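Local coordinates for protein 401aa long hypothetical glucose-1-phosphate thymidylyltransferase (Sulfolobus tokodaii, PDB 2GGO) that is a bifunctional nucleotidyltransferase and acetyltransferase that makes UDP-N-acetylglucosamine and UDP-N-acetylgalactosamine, and probably also forms dTDP- or UDP-glucose from glucose 1-phosphate and dTTP or UTP, at residues Leu6-Gly11 / Thr50-Ser55; Glu12-Ile17 / Gly210-Ile215; Thr20-Phe25 / Glu59-Lys64; Asn90-Ile95 / Ile160-Ser165. All blocks are in the same frame, centred on the assembly; numbering follows the deposited sequence.

Contact 1: residues Leu6-Gly11 / Thr50-Ser55; sequences LAAGSG and TVIVSS
Ala-7 N donates to Ile-52 O at 2.9 Å, the one direct hydrogen bond between 6-11 and 50-55; the donor N lies nearly in line with the carbonyl bond (C=O...N 164°), although the N-H is bent. It follows the parallel bridge between Leu-6 and Ile-52, where the strand ending at Leu-6 gives way to the loop 7-11. On the sheet face carrying these two residues the side chains lie side by side and point the same way, with Leu-6 CD2 packed tightly at 3.4 Å against Ile-52 CD1. Both first torsions set CG or CG1 anti to the carbonyl carbon (chi1 -50° for Leu-6, -63° for Ile-52), which sends both side chains off in the same direction. The methyl of Ala-7 turns instead to Val-51, CB to CG1 3.6 Å. One step on, the direct pairing stops and a water bridges the backbones: it donates to Ala-7 O at 2.6 Å and accepts from Ser-54 N at 3.1 Å. Ala-8 CB rests on the backbone near Val-53, 3.8 Å from its carbonyl carbon C, and Ser-54 CB lies 3.7 Å from Ala-8 O, while Ser-54 OG bonds to Lys-56 NZ. Residues 8-11 are part of the likely nucleoside triphosphate site, a glycine-rich loop following the first strand of a GT-A, Rossmann-like nucleotidyltransferase domain. The side chain of Ala-8 touches that of Gln-73, another residue of this site. Strand 92-97 flanks Leu-6 through Ile-95 and Tyr-97, strand 69-72 lies beyond 48-53, and Phe-61 of helix 58-64 covers Ala-7, Val-51 and Val-53.

Contact 2: residues Glu12-Ile17 / Gly210-Ile215; sequences ERLEPI and GKPWNI
Arg-13 runs with CG beside its own backbone N (chi1 -83°) and then folds at chi3 (-59°), which curls its chain round the carbonyl of Gly-210. Arg-13 CB lies 3.4 Å from Gly-210 O, and NH1 returns to the same oxygen in a weak hydrogen bond of 3.1 Å, bent to 129° at the hydrogen. Next along the chain, Leu-14 pushes CD1 against the backbone of Lys-211, 3.5 Å from its carbonyl carbon C. Pro-212 sets its CD 3.5 Å from Arg-13 O and its CG 3.8 Å from Glu-15 O. Further along, Ile-17 and Ile-215 of helix 212-225 pass alongside, running opposite ways, with Ile-17 CG1 3.8 Å from Ile-215 CD1. Phe-358 of the C-terminal hexapeptide-repeat domain packs on Pro-16 and Pro-212, which places the contact at the junction of the two domains. Shortened to an alanine, Arg-13 would lose its guanidinium, which is likely to leave Gly-210 O without this donor and the triphosphate-binding loop poorer in positive charge. Apart from one weak polar bond, most of the contact is van der Waals packing of Leu-14, Ile-17, Pro-212 and Ile-215, while the guanidinium brings positive charge to a site probably meant for an anionic nucleotide.

Contact 3: residues Thr20-Phe25 / Glu59-Lys64; sequences TRPKAF and EYFEKK
An aromatic cluster, with no hydrogen bond across it, joins segment 20-25, a loop ending in a 3-10 turn, to helix 58-64 beside the Rossmann-like sheet of the nucleotidyltransferase domain. Phe-25 is its middle member and forms two T-shaped (edge-to-face) pairs in series. The edge of Tyr-60 meets one face of Phe-25, centroids 5.1 Å apart and planes at 60°; Phe-25 in turn presents its own edge to a face of Phe-61, with centroids separated by 5.0 Å. Tyr-60 CG stands anti to its backbone N (chi1 -164°) and Phe-61 CG beside its own (chi1 -76°), which brings Tyr-60 over a face of Phe-25 and Phe-61 to its edge. Pro-22 wedges in from the loop: its CD lies over the Tyr-60 face in a CH-pi contact, 3.7 Å from the centroid, and its CG reaches Phe-61 CE2 at 3.5 Å. Ala-24 CB adds a contact of 3.8 Å to Phe-61 CE1, and Lys-64 lays its CB 3.7 Å from Phe-25 CE1. Ile-34 of helix 33-43 and Ile-70 of strand 69-72 pack round Phe-61. Within 20-25, Arg-21 NH2 forms salt bridges to Glu-302 and Glu-319 of the C-terminal part, tying this loop to it. Arg-21 NH1 turns back on its own segment, donating to Phe-25 O at 3.1 Å from above the carbonyl plane.

Contact 4: residues Asn90-Ile95 / Ile160-Ser165; sequences NDEALI and IYKLNS
Strands 92-95 and 160-164 run antiparallel, their axes at 167° and 4.6 Å apart at closest, as neighbours in the central mixed sheet of the GT-A-type nucleotidyltransferase domain. Ala-93 with Leu-163 and Ile-95 with Tyr-161 are the hydrogen-bonded pairs, each joined by reciprocal N-H...O bonds; Tyr-161 N to Ile-95 O, 2.8 Å, is nearly straight. Glu-92 with Asn-164 and Leu-94 with Lys-162 form the non-hydrogen-bonded pairs. Just beyond the paired strands, Asp-91 O accepts the backbone N of Ser-165 at 2.7 Å. Ile-95 and Tyr-161 share one face, Ile-95 CG2 touching Tyr-161 CD1 at 3.6 Å; the phenol OH bonds to Asn-157, which probably binds N-acetylglucosamine 1-phosphate, and Tyr-97 of the same site lies close by. On the face of Glu-92 and Lys-162, the lysine leaves with CG anti to its backbone N (chi1 -157°) and bends at chi2 and chi3, carrying NZ across to Glu-92 on the adjoining strand. Leu-114 O and Glu-116 O also accept from this ammonium, which therefore pins the loop before strand 117-123 to the sheet. A methionine at Lys-162 would probably leave the Glu-92 carboxylate without its countercharge and these carbonyls without their shared donor. Asn-164 lies alongside Glu-92, its amide plane turned 50° from the carboxylate, and its OD1 takes Lys-162 NZ on an in-plane lone pair at 3.0 Å. The salt bridge itself, Lys-162 NZ to Glu-92 OE1 at 2.8 Å, uses the anti lone pair of that oxygen.

Contacts 1 and 4 belong to one sheet and meet where Leu-6 CD1 packs on Ile-95 CG2 at 3.9 Å; their centres are about 18 Å apart. Contact 3 backs contact 1, at about 10 Å between centres, with Val-53 CG1 against Phe-61 CD2 at 3.7 Å. Lys-23 of contact 3 reaches contact 1 through a weak bond from NZ to Ser-10 O, and Leu-14 of contact 2 packs on its CB. Contacts 1 and 2 adjoin along residues 6-17 and together contain the likely triphosphate-binding residues 8-13. Contact 4 borders the probable sugar-phosphate site through Tyr-161, whereas its centre is about 29 Å from that of contact 2, which lies at the domain junction.

Contact 1: residues Leu6-Gly11 / Thr50-Ser55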
loop_
_atom_site.group_PDB
_atom_site.type_symbol
_atom_site.label_atom_id
_atom_site.label_comp_id
_atom_site.label_asym_id
_atom_site.label_seq_id
_atom_site.Cartn_x
_atom_site.Cartn_y
_atom_site.Cartn_z
ATOM N N LEU A 6 6.588 -11.948 -3.120
ATOM C CA LEU A 6 6.564 -12.314 -1.719
ATOM C C LEU A 6 5.507 -11.429 -1.029
ATOM O O LEU A 6 5.709 -10.218 -0.822
ATOM C CB LEU A 6 7.952 -12.167 -1.102
ATOM C CG LEU A 6 9.131 -12.827 -1.850
ATOM C CD1 LEU A 6 10.471 -12.656 -1.139
ATOM C CD2 LEU A 6 8.845 -14.240 -2.081
ATOM N N ALA A 7 4.370 -12.064 -0.740
ATOM C CA ALA A 7 3.172 -11.430 -0.189
ATOM C C ALA A 7 2.697 -12.161 1.072
ATOM O O ALA A 7 1.497 -12.367 1.266
ATOM C CB ALA A 7 2.081 -11.426 -1.228
ATOM N N ALA A 8 3.639 -12.542 1.923
ATOM C CA ALA A 8 3.325 -13.446 3.056
ATOM C C ALA A 8 3.251 -12.875 4.481
ATOM O O ALA A 8 2.743 -13.579 5.367
ATOM C CB ALA A 8 4.229 -14.656 3.041
ATOM N N GLY A 9 3.742 -11.648 4.726
ATOM C CA GLY A 9 3.313 -10.850 5.936
ATOM C C GLY A 9 1.794 -10.948 6.242
ATOM O O GLY A 9 1.009 -11.309 5.340
ATOM N N SER A 10 1.306 -10.549 7.436
ATOM C CA SER A 10 1.735 -9.371 8.224
ATOM C C SER A 10 2.157 -8.155 7.351
ATOM O O SER A 10 3.342 -7.965 7.012
ATOM C CB SER A 10 2.747 -9.710 9.337
ATOM O OG SER A 10 2.522 -8.866 10.467
ATOM N N GLY A 11 1.183 -7.314 7.006
ATOM C CA GLY A 11 -0.140 -7.370 7.571
ATOM C C GLY A 11 -0.156 -6.238 8.578
ATOM O O GLY A 11 -0.716 -5.171 8.317
ATOM N N THR A 50 4.317 -16.542 -9.526
ATOM C CA THR A 50 3.914 -17.240 -8.338
ATOM C C THR A 50 3.869 -16.260 -7.162
ATOM O O THR A 50 4.834 -15.500 -6.929
ATOM C CB THR A 50 4.928 -18.325 -7.990
ATOM O OG1 THR A 50 5.018 -19.231 -9.083
ATOM C CG2 THR A 50 4.495 -19.101 -6.740
ATOM N N VAL A 51 2.781 -16.300 -6.396
ATOM C CA VAL A 51 2.739 -15.566 -5.122
ATOM C C VAL A 51 2.974 -16.474 -3.909
ATOM O O VAL A 51 2.266 -17.442 -3.711
ATOM C CB VAL A 51 1.408 -14.800 -4.944
ATOM C CG1 VAL A 51 1.577 -13.705 -3.913
ATOM C CG2 VAL A 51 0.983 -14.221 -6.248
ATOM N N ILE A 52 3.968 -16.163 -3.100
ATOM C CA ILE A 52 4.099 -16.829 -1.806
ATOM C C ILE A 52 3.256 -16.048 -0.784
ATOM O O ILE A 52 3.404 -14.842 -0.613
ATOM C CB ILE A 52 5.558 -16.950 -1.380
ATOM C CG1 ILE A 52 6.286 -17.828 -2.416
ATOM C CG2 ILE A 52 5.675 -17.564 0.031
ATOM C CD1 ILE A 52 7.650 -17.312 -2.834
ATOM N N VAL A 53 2.332 -16.758 -0.168
ATOM C CA VAL A 53 1.348 -16.173 0.715
ATOM C C VAL A 53 1.343 -16.941 2.047
ATOM O O VAL A 53 2.059 -17.936 2.209
ATOM C CB VAL A 53 -0.058 -16.165 0.052
ATOM C CG1 VAL A 53 0.019 -15.554 -1.308
ATOM C CG2 VAL A 53 -0.674 -17.569 -0.049
ATOM N N SER A 54 0.569 -16.469 3.020
ATOM C CA SER A 54 0.376 -17.241 4.230
ATOM C C SER A 54 -0.831 -18.149 4.023
ATOM O O SER A 54 -1.695 -17.860 3.186
ATOM C CB SER A 54 0.192 -16.303 5.418
ATOM O OG SER A 54 -1.002 -15.550 5.266
ATOM N N SER A 55 -0.885 -19.254 4.770
ATOM C CA SER A 55 -2.009 -20.227 4.685
ATOM C C SER A 55 -3.354 -19.580 4.972
ATOM O O SER A 55 -4.334 -19.813 4.241
ATOM C CB SER A 55 -1.770 -21.385 5.641
ATOM O OG SER A 55 -0.365 -21.622 5.749
HETATM O O HOH W 1 -0.316 -13.533 2.713
#

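Contact 2: residues Glu12-Ile17 / Gly210-Ile215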
loop_
_atom_site.group_PDB
_atom_site.type_symbol
_atom_site.label_atom_id
_atom_site.label_comp_id
_atom_site.label_asym_id
_atom_site.label_seq_id
_atom_site.Cartn_x
_atom_site.Cartn_y
_atom_site.Cartn_z
ATOM N N GLU A 12 0.531 -6.467 9.691
ATOM C CA GLU A 12 0.373 -5.697 10.911
ATOM C C GLU A 12 0.564 -4.200 10.805
ATOM O O GLU A 12 -0.220 -3.430 11.350
ATOM C CB GLU A 12 1.316 -6.207 11.960
ATOM C CG GLU A 12 0.741 -7.295 12.745
ATOM C CD GLU A 12 1.533 -7.501 13.988
ATOM O OE1 GLU A 12 1.322 -6.748 14.980
ATOM O OE2 GLU A 12 2.390 -8.409 13.952
ATOM N N ARG A 13 1.615 -3.784 10.135
ATOM C CA ARG A 13 1.871 -2.376 9.999
ATOM C C ARG A 13 0.793 -1.664 9.227
ATOM O O ARG A 13 0.654 -0.452 9.350
ATOM C CB ARG A 13 3.220 -2.142 9.339
ATOM C CG ARG A 13 4.400 -2.211 10.329
ATOM C CD ARG A 13 5.721 -2.284 9.549
ATOM N NE ARG A 13 5.747 -3.471 8.670
ATOM C CZ ARG A 13 5.810 -3.459 7.333
ATOM N NH1 ARG A 13 5.886 -2.315 6.663
ATOM N NH2 ARG A 13 5.828 -4.612 6.669
ATOM N N LEU A 14 0.010 -2.404 8.450
ATOM C CA LEU A 14 -1.028 -1.755 7.607
ATOM C C LEU A 14 -2.455 -1.905 8.189
ATOM O O LEU A 14 -3.432 -1.591 7.569
ATOM C CB LEU A 14 -0.944 -2.271 6.184
ATOM C CG LEU A 14 -0.865 -1.246 5.053
ATOM C CD1 LEU A 14 0.044 -0.085 5.381
ATOM C CD2 LEU A 14 -0.443 -1.886 3.686
ATOM N N GLU A 15 -2.564 -2.439 9.388
ATOM C CA GLU A 15 -3.847 -2.390 10.089
ATOM C C GLU A 15 -4.389 -0.955 10.229
ATOM O O GLU A 15 -3.639 -0.003 10.319
ATOM C CB GLU A 15 -3.688 -3.015 11.435
ATOM C CG GLU A 15 -3.361 -4.483 11.224
ATOM C CD GLU A 15 -3.135 -5.207 12.522
ATOM O OE1 GLU A 15 -3.340 -4.598 13.579
ATOM O OE2 GLU A 15 -2.762 -6.398 12.477
ATOM N N PRO A 16 -5.711 -0.791 10.248
ATOM C CA PRO A 16 -6.747 -1.756 10.140
ATOM C C PRO A 16 -7.102 -2.164 8.726
ATOM O O PRO A 16 -7.989 -2.965 8.559
ATOM C CB PRO A 16 -7.947 -1.024 10.791
ATOM C CG PRO A 16 -7.716 0.383 10.485
ATOM C CD PRO A 16 -6.241 0.576 10.414
ATOM N N ILE A 17 -6.468 -1.598 7.702
ATOM C CA ILE A 17 -6.827 -1.975 6.338
ATOM C C ILE A 17 -6.652 -3.485 6.139
ATOM O O ILE A 17 -7.443 -4.101 5.409
ATOM C CB ILE A 17 -6.013 -1.219 5.280
ATOM C CG1 ILE A 17 -6.388 0.265 5.203
ATOM C CG2 ILE A 17 -6.190 -1.919 3.876
ATOM C CD1 ILE A 17 -6.662 0.968 6.577
ATOM N N GLY A 210 4.425 0.610 3.588
ATOM C CA GLY A 210 4.735 0.025 4.882
ATOM C C GLY A 210 4.081 0.689 6.078
ATOM O O GLY A 210 4.279 0.273 7.215
ATOM N N LYS A 211 3.312 1.738 5.840
ATOM C CA LYS A 211 2.583 2.396 6.928
ATOM C C LYS A 211 1.299 2.980 6.362
ATOM O O LYS A 211 1.223 3.262 5.152
ATOM C CB LYS A 211 3.509 3.388 7.660
ATOM C CG LYS A 211 4.612 2.641 8.482
ATOM C CD LYS A 211 5.539 3.553 9.238
ATOM C CE LYS A 211 6.507 4.281 8.298
ATOM N NZ LYS A 211 7.932 3.914 8.566
ATOM N N PRO A 212 0.216 3.076 7.190
ATOM C CA PRO A 212 -1.108 3.299 6.567
ATOM C C PRO A 212 -1.192 4.590 5.782
ATOM O O PRO A 212 -1.823 4.625 4.723
ATOM C CB PRO A 212 -2.097 3.260 7.754
ATOM C CG PRO A 212 -1.351 2.617 8.851
ATOM C CD PRO A 212 0.109 2.979 8.654
ATOM N N TRP A 213 -0.492 5.619 6.223
ATOM C CA TRP A 213 -0.503 6.824 5.430
ATOM C C TRP A 213 0.107 6.692 4.060
ATOM O O TRP A 213 -0.233 7.493 3.200
ATOM C CB TRP A 213 0.068 8.015 6.163
ATOM C CG TRP A 213 1.385 7.816 6.684
ATOM C CD1 TRP A 213 2.531 8.127 6.051
ATOM C CD2 TRP A 213 1.763 7.236 7.961
ATOM N NE1 TRP A 213 3.621 7.751 6.828
ATOM C CE2 TRP A 213 3.165 7.239 8.018
ATOM C CE3 TRP A 213 1.048 6.717 9.053
ATOM C CZ2 TRP A 213 3.871 6.757 9.112
ATOM C CZ3 TRP A 213 1.758 6.240 10.147
ATOM C CH2 TRP A 213 3.150 6.271 10.171
ATOM N N ASN A 214 0.989 5.698 3.830
ATOM C CA ASN A 214 1.537 5.452 2.480
ATOM C C ASN A 214 0.499 5.047 1.483
ATOM O O ASN A 214 0.688 5.250 0.315
ATOM C CB ASN A 214 2.680 4.448 2.434
ATOM C CG ASN A 214 3.848 4.811 3.357
ATOM O OD1 ASN A 214 4.317 5.959 3.412
ATOM N ND2 ASN A 214 4.360 3.816 4.044
ATOM N N ILE A 215 -0.636 4.517 1.918
ATOM C CA ILE A 215 -1.769 4.344 1.000
ATOM C C ILE A 215 -2.226 5.675 0.371
ATOM O O ILE A 215 -2.620 5.738 -0.810
ATOM C CB ILE A 215 -2.948 3.614 1.712
ATOM C CG1 ILE A 215 -2.453 2.351 2.422
ATOM C CG2 ILE A 215 -4.105 3.360 0.737
ATOM C CD1 ILE A 215 -3.583 1.401 2.925
#

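Contact 3: residues Thr20-Phe25 / Glu59-Lys64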
loop_
_atom_site.group_PDB
_atom_site.type_symbol
_atom_site.label_atom_id
_atom_site.label_comp_id
_atom_site.label_asym_id
_atom_site.label_seq_id
_atom_site.Cartn_x
_atom_site.Cartn_y
_atom_site.Cartn_z
ATOM N N THR A 20 -9.159 -7.064 6.879
ATOM C CA THR A 20 -10.080 -7.743 6.008
ATOM C C THR A 20 -9.510 -8.121 4.618
ATOM O O THR A 20 -10.181 -8.802 3.839
ATOM C CB THR A 20 -11.309 -6.909 5.770
ATOM O OG1 THR A 20 -10.874 -5.699 5.179
ATOM C CG2 THR A 20 -12.055 -6.619 7.120
ATOM N N ARG A 21 -8.303 -7.682 4.287
ATOM C CA ARG A 21 -7.710 -7.986 2.969
ATOM C C ARG A 21 -6.185 -8.072 3.162
ATOM O O ARG A 21 -5.664 -7.464 4.101
ATOM C CB ARG A 21 -8.117 -6.937 1.922
ATOM C CG ARG A 21 -7.219 -5.713 1.853
ATOM C CD ARG A 21 -7.574 -4.848 0.649
ATOM N NE ARG A 21 -8.851 -4.151 0.870
ATOM C CZ ARG A 21 -9.647 -3.686 -0.076
ATOM N NH1 ARG A 21 -9.327 -3.792 -1.355
ATOM N NH2 ARG A 21 -10.782 -3.090 0.257
ATOM N N PRO A 22 -5.468 -8.922 2.376
ATOM C CA PRO A 22 -3.990 -8.971 2.470
ATOM C C PRO A 22 -3.417 -7.709 1.902
ATOM O O PRO A 22 -4.046 -7.124 1.036
ATOM C CB PRO A 22 -3.592 -10.198 1.601
ATOM C CG PRO A 22 -4.867 -10.920 1.304
ATOM C CD PRO A 22 -5.998 -9.921 1.435
ATOM N N LYS A 23 -2.273 -7.229 2.376
ATOM C CA LYS A 23 -1.794 -5.947 1.795
ATOM C C LYS A 23 -1.656 -5.892 0.290
ATOM O O LYS A 23 -1.667 -4.807 -0.277
ATOM C CB LYS A 23 -0.487 -5.462 2.391
ATOM C CG LYS A 23 0.212 -6.510 3.205
ATOM C CD LYS A 23 1.682 -6.626 2.778
ATOM C CE LYS A 23 2.315 -7.919 3.352
ATOM N NZ LYS A 23 3.753 -7.720 3.753
ATOM N N ALA A 24 -1.501 -7.056 -0.351
ATOM C CA ALA A 24 -1.301 -7.123 -1.805
ATOM C C ALA A 24 -2.518 -6.580 -2.494
ATOM O O ALA A 24 -2.462 -6.177 -3.658
ATOM C CB ALA A 24 -1.079 -8.582 -2.219
ATOM N N PHE A 25 -3.635 -6.556 -1.770
ATOM C CA PHE A 25 -4.914 -6.084 -2.351
ATOM C C PHE A 25 -5.326 -4.638 -1.998
ATOM O O PHE A 25 -6.388 -4.219 -2.345
ATOM C CB PHE A 25 -6.027 -7.094 -2.082
ATOM C CG PHE A 25 -5.839 -8.362 -2.831
ATOM C CD1 PHE A 25 -6.220 -8.441 -4.180
ATOM C CD2 PHE A 25 -5.231 -9.448 -2.230
ATOM C CE1 PHE A 25 -6.006 -9.599 -4.903
ATOM C CE2 PHE A 25 -5.001 -10.608 -2.947
ATOM C CZ PHE A 25 -5.398 -10.685 -4.288
ATOM N N GLU A 59 -6.722 -18.726 0.383
ATOM C CA GLU A 59 -8.042 -18.827 -0.244
ATOM C C GLU A 59 -8.415 -17.548 -0.987
ATOM O O GLU A 59 -8.973 -17.589 -2.098
ATOM C CB GLU A 59 -9.113 -19.102 0.820
ATOM C CG GLU A 59 -10.541 -19.251 0.231
ATOM C CD GLU A 59 -11.589 -18.265 0.818
ATOM O OE1 GLU A 59 -12.720 -18.722 1.103
ATOM O OE2 GLU A 59 -11.311 -17.043 0.964
ATOM N N TYR A 60 -8.131 -16.425 -0.317
ATOM C CA TYR A 60 -8.371 -15.082 -0.824
ATOM C C TYR A 60 -7.682 -14.835 -2.187
ATOM O O TYR A 60 -8.324 -14.386 -3.155
ATOM C CB TYR A 60 -7.905 -14.059 0.234
ATOM C CG TYR A 60 -8.440 -12.658 0.010
ATOM C CD1 TYR A 60 -9.517 -12.172 0.734
ATOM C CD2 TYR A 60 -7.888 -11.839 -0.961
ATOM C CE1 TYR A 60 -10.006 -10.903 0.505
ATOM C CE2 TYR A 60 -8.371 -10.592 -1.195
ATOM C CZ TYR A 60 -9.419 -10.113 -0.460
ATOM O OH TYR A 60 -9.863 -8.840 -0.740
ATOM N N PHE A 61 -6.382 -15.139 -2.239
ATOM C CA PHE A 61 -5.583 -14.983 -3.457
ATOM C C PHE A 61 -6.103 -15.837 -4.589
ATOM O O PHE A 61 -6.322 -15.360 -5.688
ATOM C CB PHE A 61 -4.108 -15.294 -3.185
ATOM C CG PHE A 61 -3.372 -14.209 -2.444
ATOM C CD1 PHE A 61 -2.614 -13.270 -3.136
ATOM C CD2 PHE A 61 -3.427 -14.133 -1.051
ATOM C CE1 PHE A 61 -1.913 -12.267 -2.468
ATOM C CE2 PHE A 61 -2.713 -13.152 -0.351
ATOM C CZ PHE A 61 -1.971 -12.204 -1.051
ATOM N N GLU A 62 -6.319 -17.113 -4.305
ATOM C CA GLU A 62 -6.876 -18.024 -5.292
ATOM C C GLU A 62 -8.165 -17.468 -5.858
ATOM O O GLU A 62 -8.362 -17.487 -7.058
ATOM C CB GLU A 62 -7.064 -19.428 -4.715
ATOM C CG GLU A 62 -6.224 -20.495 -5.420
ATOM C CD GLU A 62 -5.711 -21.610 -4.479
ATOM O OE1 GLU A 62 -5.985 -21.555 -3.245
ATOM O OE2 GLU A 62 -5.018 -22.543 -4.979
ATOM N N LYS A 63 -9.029 -16.940 -4.999
ATOM C CA LYS A 63 -10.333 -16.449 -5.439
ATOM C C LYS A 63 -10.251 -15.230 -6.343
ATOM O O LYS A 63 -11.025 -15.125 -7.288
ATOM C CB LYS A 63 -11.242 -16.190 -4.231
ATOM C CG LYS A 63 -11.914 -17.480 -3.772
ATOM C CD LYS A 63 -12.342 -17.481 -2.296
ATOM C CE LYS A 63 -13.345 -18.631 -2.017
ATOM N NZ LYS A 63 -14.766 -18.316 -2.432
ATOM N N LYS A 64 -9.294 -14.335 -6.059
ATOM C CA LYS A 64 -9.137 -13.055 -6.768
ATOM C C LYS A 64 -8.220 -13.089 -8.014
ATOM O O LYS A 64 -8.484 -12.400 -8.996
ATOM C CB LYS A 64 -8.688 -11.967 -5.787
ATOM C CG LYS A 64 -9.745 -11.519 -4.788
ATOM C CD LYS A 64 -10.667 -10.438 -5.357
ATOM C CE LYS A 64 -10.224 -9.032 -4.929
ATOM N NZ LYS A 64 -10.177 -8.051 -6.099
#

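Contact 4: residues Asn90-Ile95 / Ile160-Ser165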
loop_
_atom_site.group_PDB
_atom_site.type_symbol
_atom_site.label_atom_id
_atom_site.label_comp_id
_atom_site.label_asym_id
_atom_site.label_seq_id
_atom_site.Cartn_x
_atom_site.Cartn_y
_atom_site.Cartn_z
ATOM N N ASN A 90 14.799 -23.489 -10.546
ATOM C CA ASN A 90 16.183 -23.687 -10.991
ATOM C C ASN A 90 16.541 -22.514 -11.945
ATOM O O ASN A 90 15.664 -21.697 -12.297
ATOM C CB ASN A 90 16.330 -25.064 -11.680
ATOM C CG ASN A 90 15.361 -26.112 -11.112
ATOM O OD1 ASN A 90 15.671 -26.818 -10.142
ATOM N ND2 ASN A 90 14.175 -26.205 -11.714
ATOM N N ASP A 91 17.809 -22.437 -12.359
ATOM C CA ASP A 91 18.320 -21.343 -13.203
ATOM C C ASP A 91 18.104 -20.002 -12.504
ATOM O O ASP A 91 18.863 -19.649 -11.593
ATOM C CB ASP A 91 17.691 -21.325 -14.617
ATOM C CG ASP A 91 17.125 -22.686 -15.038
ATOM O OD1 ASP A 91 17.941 -23.624 -15.281
ATOM O OD2 ASP A 91 15.863 -22.807 -15.117
ATOM N N GLU A 92 17.053 -19.284 -12.914
ATOM C CA GLU A 92 16.838 -17.890 -12.521
ATOM C C GLU A 92 15.399 -17.566 -12.102
ATOM O O GLU A 92 14.432 -18.126 -12.634
ATOM C CB GLU A 92 17.203 -16.957 -13.671
ATOM C CG GLU A 92 18.500 -17.223 -14.355
ATOM C CD GLU A 92 18.620 -16.445 -15.631
ATOM O OE1 GLU A 92 19.000 -15.263 -15.587
ATOM O OE2 GLU A 92 18.336 -17.018 -16.697
ATOM N N ALA A 93 15.257 -16.624 -11.176
ATOM C CA ALA A 93 13.935 -16.099 -10.853
ATOM C C ALA A 93 14.034 -14.628 -10.566
ATOM O O ALA A 93 15.060 -14.165 -10.053
ATOM C CB ALA A 93 13.334 -16.827 -9.688
ATOM N N LEU A 94 12.984 -13.899 -10.970
ATOM C CA LEU A 94 12.724 -12.537 -10.512
ATOM C C LEU A 94 11.878 -12.606 -9.228
ATOM O O LEU A 94 10.832 -13.261 -9.193
ATOM C CB LEU A 94 12.027 -11.718 -11.592
ATOM C CG LEU A 94 11.950 -10.216 -11.307
ATOM C CD1 LEU A 94 13.208 -9.500 -11.653
ATOM C CD2 LEU A 94 10.840 -9.626 -12.078
ATOM N N ILE A 95 12.390 -11.974 -8.167
ATOM C CA ILE A 95 11.773 -11.946 -6.848
ATOM C C ILE A 95 11.372 -10.498 -6.598
ATOM O O ILE A 95 12.190 -9.580 -6.757
ATOM C CB ILE A 95 12.767 -12.467 -5.754
ATOM C CG1 ILE A 95 12.709 -13.984 -5.578
ATOM C CG2 ILE A 95 12.456 -11.885 -4.400
ATOM C CD1 ILE A 95 12.605 -14.795 -6.835
ATOM N N ILE A 160 13.684 -5.550 -5.455
ATOM C CA ILE A 160 13.522 -6.258 -6.752
ATOM C C ILE A 160 14.799 -7.050 -7.138
ATOM O O ILE A 160 15.840 -6.483 -7.449
ATOM C CB ILE A 160 13.177 -5.279 -7.897
ATOM C CG1 ILE A 160 11.863 -4.557 -7.596
ATOM C CG2 ILE A 160 13.107 -6.019 -9.261
ATOM C CD1 ILE A 160 11.707 -3.267 -8.325
ATOM N N TYR A 161 14.714 -8.369 -7.076
ATOM C CA TYR A 161 15.874 -9.225 -7.260
ATOM C C TYR A 161 15.760 -10.053 -8.516
ATOM O O TYR A 161 14.676 -10.479 -8.876
ATOM C CB TYR A 161 15.972 -10.215 -6.101
ATOM C CG TYR A 161 16.057 -9.591 -4.741
ATOM C CD1 TYR A 161 15.537 -10.247 -3.635
ATOM C CD2 TYR A 161 16.650 -8.339 -4.549
ATOM C CE1 TYR A 161 15.619 -9.680 -2.349
ATOM C CE2 TYR A 161 16.732 -7.751 -3.272
ATOM C CZ TYR A 161 16.234 -8.437 -2.169
ATOM O OH TYR A 161 16.316 -7.882 -0.892
ATOM N N LYS A 162 16.890 -10.307 -9.159
ATOM C CA LYS A 162 16.985 -11.337 -10.197
ATOM C C LYS A 162 18.122 -12.261 -9.738
ATOM O O LYS A 162 19.311 -11.908 -9.814
ATOM C CB LYS A 162 17.298 -10.711 -11.565
ATOM C CG LYS A 162 16.913 -11.499 -12.785
ATOM C CD LYS A 162 17.789 -12.724 -13.028
ATOM C CE LYS A 162 19.234 -12.355 -13.368
ATOM N NZ LYS A 162 20.149 -13.507 -13.709
ATOM N N LEU A 163 17.738 -13.431 -9.239
ATOM C CA LEU A 163 18.664 -14.313 -8.549
ATOM C C LEU A 163 18.697 -15.653 -9.245
ATOM O O LEU A 163 17.663 -16.147 -9.730
ATOM C CB LEU A 163 18.279 -14.492 -7.069
ATOM C CG LEU A 163 18.149 -13.252 -6.165
ATOM C CD1 LEU A 163 17.574 -13.637 -4.839
ATOM C CD2 LEU A 163 19.454 -12.503 -5.974
ATOM N N ASN A 164 19.906 -16.207 -9.320
ATOM C CA ASN A 164 20.112 -17.557 -9.845
ATOM C C ASN A 164 20.086 -18.611 -8.728
ATOM O O ASN A 164 20.254 -18.279 -7.551
ATOM C CB ASN A 164 21.404 -17.612 -10.645
ATOM C CG ASN A 164 21.585 -16.397 -11.519
ATOM O OD1 ASN A 164 20.717 -16.055 -12.319
ATOM N ND2 ASN A 164 22.712 -15.729 -11.363
ATOM N N SER A 165 19.858 -19.868 -9.097
ATOM C CA SER A 165 19.729 -20.953 -8.129
ATOM C C SER A 165 20.878 -21.065 -7.087
ATOM O O SER A 165 20.747 -21.793 -6.101
ATOM C CB SER A 165 19.515 -22.278 -8.868
ATOM O OG SER A 165 20.291 -22.320 -10.057
#